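Local coordinates for protein octenoyl-CoA reductase/carboxylase (Streptomyces sp., PDB 4A0S) that probably catalyses the NADPH-dependent reductive carboxylation of 2-octenoyl-CoA, supplying an extender unit for polyketide biosynthesis, at residues Ala296-Val299 / Val300-Ala303; Ala386-Pro389 / Leu390-Ala394. One frame throughout, in Å; residues are numbered along the deposited sequence.

Contact 1 of 2, residues Ala296-Val299 / Val300-Ala303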
ATOM      1  N   ALA A 296      -8.388  25.382  -8.277  1.00 25.78           N
ATOM      2  CA  ALA A 296      -9.249  24.421  -7.590  1.00 26.20           C
ATOM      3  C   ALA A 296     -10.716  24.655  -7.925  1.00 27.00           C
ATOM      4  O   ALA A 296     -11.416  23.719  -8.314  1.00 27.41           O
ATOM      5  CB  ALA A 296      -9.031  24.481  -6.085  1.00 26.26           C
ATOM      6  N   LYS A 297     -11.173  25.899  -7.791  1.00 27.55           N
ATOM      7  CA  LYS A 297     -12.540  26.238  -8.167  1.00 28.15           C
ATOM      8  C   LYS A 297     -12.824  25.790  -9.596  1.00 27.60           C
ATOM      9  O   LYS A 297     -13.845  25.159  -9.848  1.00 27.66           O
ATOM     10  CB  LYS A 297     -12.835  27.734  -7.982  1.00 28.65           C
ATOM     11  CG  LYS A 297     -13.709  28.326  -9.095  1.00 30.29           C
ATOM     12  CD  LYS A 297     -14.487  29.571  -8.681  1.00 33.24           C
ATOM     13  CE  LYS A 297     -15.926  29.229  -8.303  1.00 35.23           C
ATOM     14  NZ  LYS A 297     -16.641  28.382  -9.324  1.00 35.12           N
ATOM     15  N   LEU A 298     -11.919  26.102 -10.522  1.00 27.15           N
ATOM     16  CA  LEU A 298     -12.094  25.690 -11.910  1.00 26.90           C
ATOM     17  C   LEU A 298     -12.185  24.182 -12.070  1.00 26.39           C
ATOM     18  O   LEU A 298     -13.040  23.688 -12.816  1.00 26.41           O
ATOM     19  CB  LEU A 298     -10.962  26.189 -12.797  1.00 26.79           C
ATOM     20  CG  LEU A 298     -11.074  27.516 -13.528  1.00 28.24           C
ATOM     21  CD1 LEU A 298      -9.868  27.631 -14.445  1.00 27.20           C
ATOM     22  CD2 LEU A 298     -12.393  27.623 -14.317  1.00 27.76           C
ATOM     23  N   VAL A 299     -11.297  23.442 -11.404  1.00 25.54           N
ATOM     24  CA  VAL A 299     -11.361  21.987 -11.520  1.00 25.01           C
ATOM     25  C   VAL A 299     -12.708  21.500 -10.966  1.00 25.33           C
ATOM     26  O   VAL A 299     -13.355  20.661 -11.582  1.00 25.07           O
ATOM     27  CB  VAL A 299     -10.161  21.268 -10.865  1.00 24.19           C
ATOM     28  CG1 VAL A 299     -10.229  19.778 -11.136  1.00 23.94           C
ATOM     29  CG2 VAL A 299      -8.836  21.815 -11.400  1.00 24.06           C
ATOM     30  N   VAL A 300     -13.127  22.038  -9.819  1.00 25.73           N
ATOM     31  CA  VAL A 300     -14.447  21.718  -9.246  1.00 26.45           C
ATOM     32  C   VAL A 300     -15.572  21.941 -10.274  1.00 27.11           C
ATOM     33  O   VAL A 300     -16.437  21.080 -10.437  1.00 27.09           O
ATOM     34  CB  VAL A 300     -14.736  22.509  -7.927  1.00 26.83           C
ATOM     35  CG1 VAL A 300     -16.161  22.239  -7.414  1.00 27.52           C
ATOM     36  CG2 VAL A 300     -13.725  22.164  -6.821  1.00 26.08           C
ATOM     37  N   GLU A 301     -15.524  23.082 -10.976  1.00 28.04           N
ATOM     38  CA  GLU A 301     -16.509  23.448 -12.004  1.00 28.65           C
ATOM     39  C   GLU A 301     -16.533  22.443 -13.133  1.00 27.73           C
ATOM     40  O   GLU A 301     -17.602  22.031 -13.578  1.00 27.92           O
ATOM     41  CB  GLU A 301     -16.192  24.805 -12.652  1.00 29.38           C
ATOM     42  CG  GLU A 301     -16.087  26.010 -11.746  1.00 32.94           C
ATOM     43  CD  GLU A 301     -16.007  27.320 -12.530  1.00 36.33           C
ATOM     44  OE1 GLU A 301     -16.901  27.573 -13.368  1.00 38.24           O
ATOM     45  OE2 GLU A 301     -15.052  28.100 -12.307  1.00 37.90           O
ATOM     46  N   LYS A 302     -15.343  22.081 -13.615  1.00 26.85           N
ATOM     47  CA  LYS A 302     -15.219  21.217 -14.779  1.00 26.16           C
ATOM     48  C   LYS A 302     -15.403  19.756 -14.459  1.00 25.44           C
ATOM     49  O   LYS A 302     -16.076  19.035 -15.202  1.00 25.27           O
ATOM     50  CB  LYS A 302     -13.873  21.429 -15.467  1.00 25.86           C
ATOM     51  CG  LYS A 302     -13.725  22.819 -15.989  1.00 27.51           C
ATOM     52  CD  LYS A 302     -12.413  23.016 -16.698  1.00 26.50           C
ATOM     53  CE  LYS A 302     -12.306  24.462 -17.176  1.00 29.25           C
ATOM     54  NZ  LYS A 302     -13.392  24.838 -18.131  1.00 29.88           N
ATOM     55  N   ALA A 303     -14.793  19.321 -13.359  1.00 24.60           N
ATOM     56  CA  ALA A 303     -14.681  17.902 -13.058  1.00 23.95           C
ATOM     57  C   ALA A 303     -15.513  17.496 -11.853  1.00 23.78           C
ATOM     58  O   ALA A 303     -15.668  16.319 -11.587  1.00 23.82           O
ATOM     59  CB  ALA A 303     -13.222  17.531 -12.835  1.00 23.29           C
TER
HETATM   60  O   HOH W   1     -19.447  28.111 -11.036  1.00 10.51           O
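Bends at chi3 (-98°) and chi4 fold the K297 side chain toward E301, whose CG sits beside its own backbone N (chi1 -57°) with the chain extended beyond it; the two meet as an i to i+4 salt bridge on the last turns of helix 285-303. This helix packs against the parallel sheet of the Rossmann-type nucleotide-binding fold. The bridge is loose, with K297 NZ 3.4 Å from E301 OE2. One water spans the pair, weakly bound to K297 NZ and to E301 OE1, the other carboxylate oxygen. From the other side L298 leans in obliquely and sets its CD2 3.4 Å from E301 OE2, so a methyl and an ammonium share one oxygen. The methylene CG of E301 also rests 3.1 Å from the backbone O of K297. Beneath these side chains runs the regular helical ladder; its bond from V300 N to A296 O (2.8 Å) is almost straight, at 174°. The charged pair lies on the exposed face, whereas V299 turns inward onto I223, L225, V249 and I270 of three sheet strands. A303, one turn on, continues this inner face against I223, I247 and V249, with its CB 4.1 Å from V299 CG1. The ladder closes at the end of the helix with A303 N 2.6 Å from V299 O.

Contact 2 of 2, residues Ala386-Pro389 / Leu390-Ala394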
ATOM      1  N   ALA A 386       4.678  14.388 -35.071  1.00 19.49           N
ATOM      2  CA  ALA A 386       5.616  14.799 -36.097  1.00 19.61           C
ATOM      3  C   ALA A 386       6.721  13.779 -36.180  1.00 19.37           C
ATOM      4  O   ALA A 386       7.022  13.092 -35.207  1.00 18.75           O
ATOM      5  CB  ALA A 386       6.183  16.191 -35.787  1.00 19.72           C
ATOM      6  N   VAL A 387       7.303  13.654 -37.365  1.00 19.68           N
ATOM      7  CA  VAL A 387       8.393  12.727 -37.565  1.00 19.72           C
ATOM      8  C   VAL A 387       9.474  13.492 -38.301  1.00 20.05           C
ATOM      9  O   VAL A 387       9.186  14.222 -39.238  1.00 20.24           O
ATOM     10  CB  VAL A 387       7.947  11.505 -38.407  1.00 20.23           C
ATOM     11  CG1 VAL A 387       9.058  10.474 -38.467  1.00 20.01           C
ATOM     12  CG2 VAL A 387       6.663  10.899 -37.855  1.00 20.12           C
ATOM     13  N   TYR A 388      10.713  13.362 -37.846  1.00 19.88           N
ATOM     14  CA  TYR A 388      11.846  13.949 -38.527  1.00 20.37           C
ATOM     15  C   TYR A 388      12.810  12.835 -38.826  1.00 20.60           C
ATOM     16  O   TYR A 388      12.921  11.897 -38.028  1.00 20.39           O
ATOM     17  CB  TYR A 388      12.547  14.955 -37.618  1.00 20.14           C
ATOM     18  CG  TYR A 388      11.791  16.221 -37.440  1.00 21.08           C
ATOM     19  CD1 TYR A 388      10.719  16.297 -36.552  1.00 20.46           C
ATOM     20  CD2 TYR A 388      12.132  17.358 -38.173  1.00 22.44           C
ATOM     21  CE1 TYR A 388      10.004  17.467 -36.401  1.00 21.30           C
ATOM     22  CE2 TYR A 388      11.432  18.535 -38.027  1.00 22.72           C
ATOM     23  CZ  TYR A 388      10.371  18.585 -37.142  1.00 22.77           C
ATOM     24  OH  TYR A 388       9.680  19.758 -36.995  1.00 22.50           O
ATOM     25  N   PRO A 389      13.517  12.925 -39.959  1.00 21.19           N
ATOM     26  CA  PRO A 389      14.616  12.005 -40.146  1.00 21.34           C
ATOM     27  C   PRO A 389      15.718  12.324 -39.153  1.00 21.26           C
ATOM     28  O   PRO A 389      15.802  13.457 -38.629  1.00 20.95           O
ATOM     29  CB  PRO A 389      15.102  12.332 -41.552  1.00 22.03           C
ATOM     30  CG  PRO A 389      14.760  13.766 -41.737  1.00 21.94           C
ATOM     31  CD  PRO A 389      13.438  13.918 -41.057  1.00 21.77           C
ATOM     32  N   LEU A 390      16.557  11.328 -38.895  1.00 21.56           N
ATOM     33  CA  LEU A 390      17.726  11.544 -38.062  1.00 21.65           C
ATOM     34  C   LEU A 390      18.522  12.764 -38.545  1.00 22.21           C
ATOM     35  O   LEU A 390      19.006  13.545 -37.725  1.00 22.07           O
ATOM     36  CB  LEU A 390      18.601  10.284 -38.005  1.00 21.77           C
ATOM     37  CG  LEU A 390      19.699  10.357 -36.934  1.00 21.97           C
ATOM     38  CD1 LEU A 390      19.150  10.696 -35.531  1.00 22.57           C
ATOM     39  CD2 LEU A 390      20.493   9.085 -36.923  1.00 22.62           C
ATOM     40  N   ALA A 391      18.638  12.915 -39.866  1.00 22.83           N
ATOM     41  CA  ALA A 391      19.303  14.073 -40.490  1.00 23.53           C
ATOM     42  C   ALA A 391      18.849  15.387 -39.863  1.00 23.76           C
ATOM     43  O   ALA A 391      19.635  16.330 -39.724  1.00 23.69           O
ATOM     44  CB  ALA A 391      19.011  14.096 -41.981  1.00 24.11           C
ATOM     45  N   GLU A 392      17.578  15.434 -39.476  1.00 23.32           N
ATOM     46  CA  GLU A 392      17.001  16.647 -38.938  1.00 23.77           C
ATOM     47  C   GLU A 392      16.665  16.530 -37.466  1.00 22.94           C
ATOM     48  O   GLU A 392      15.811  17.253 -36.980  1.00 23.01           O
ATOM     49  CB  GLU A 392      15.744  17.006 -39.728  1.00 24.05           C
ATOM     50  CG  GLU A 392      16.016  17.239 -41.204  1.00 25.79           C
ATOM     51  CD  GLU A 392      14.732  17.289 -42.022  1.00 28.82           C
ATOM     52  OE1 GLU A 392      13.727  17.833 -41.512  1.00 28.84           O
ATOM     53  OE2 GLU A 392      14.727  16.756 -43.156  1.00 30.25           O
ATOM     54  N   ALA A 393      17.332  15.614 -36.761  1.00 22.41           N
ATOM     55  CA  ALA A 393      17.057  15.391 -35.337  1.00 21.66           C
ATOM     56  C   ALA A 393      17.351  16.624 -34.495  1.00 21.47           C
ATOM     57  O   ALA A 393      16.665  16.886 -33.510  1.00 20.87           O
ATOM     58  CB  ALA A 393      17.835  14.187 -34.818  1.00 21.35           C
ATOM     59  N   ALA A 394      18.353  17.405 -34.900  1.00 21.73           N
ATOM     60  CA  ALA A 394      18.640  18.672 -34.203  1.00 21.81           C
ATOM     61  C   ALA A 394      17.420  19.619 -34.212  1.00 21.80           C
ATOM     62  O   ALA A 394      17.058  20.208 -33.195  1.00 21.20           O
ATOM     63  CB  ALA A 394      19.856  19.347 -34.809  1.00 22.25           C
TER
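E392 folds back over P389 where strand 384-389 turns into helix 393-401, within a beta-alpha-beta unit completed by strand 408-412. With its CG beside the backbone N (chi1 -60°), the side chain runs back across the proline ring. E392 CB lies 3.7 Å from P389 O; CG then comes 3.7 Å from P389 CG, and CD closes to 3.5 Å from that same ring carbon. At the tip the carboxylate splits its contacts: E392 OE2 sits 3.3 Å from P389 CG, while OE1 comes 3.7 Å from CD2 of Y388, at the edge of the ring and near its plane. Carboxylate and ring planes are nearly perpendicular, 83° apart. The backbone ties the turn as well: E392, at the N-cap position, gives its N-H to P389 O (2.8 Å), approaching from above the carbonyl plane. An alanine at P389 lacks the ring carbons CG and CD beside the carboxylate, which is likely to open a gap there and let the E392 side chain swing. The Y388 ring itself reaches on to A396 and V399 of the helix. Carboxylate oxygens thus face C-H groups of a proline and an aromatic edge, which is consistent with a weak electrostatic attraction and no directed bond.

In the fold
Both contacts are local, yet they belong to different parts of the fold: their centres are about 39 Å apart and their nearest atoms about 27 Å. Contact 1 lies at the surface, its centre about 29 Å from that of the chain, on a helix flanking the six-stranded parallel sheet. Contact 2 is partly buried, its centre about 17 Å from that of the chain, and lies at the end of a strand that pairs in parallel with 408-412 in the mixed sheet. They share no helix or strand. In 296-303 helical ladder bonds join the two halves, with oppositely charged side chains outward and small apolar ones inward. In 386-394 one backbone bond joins strand end to turn, and a glutamate meets C-H groups of rings, whereas that of contact 1 meets a lysine.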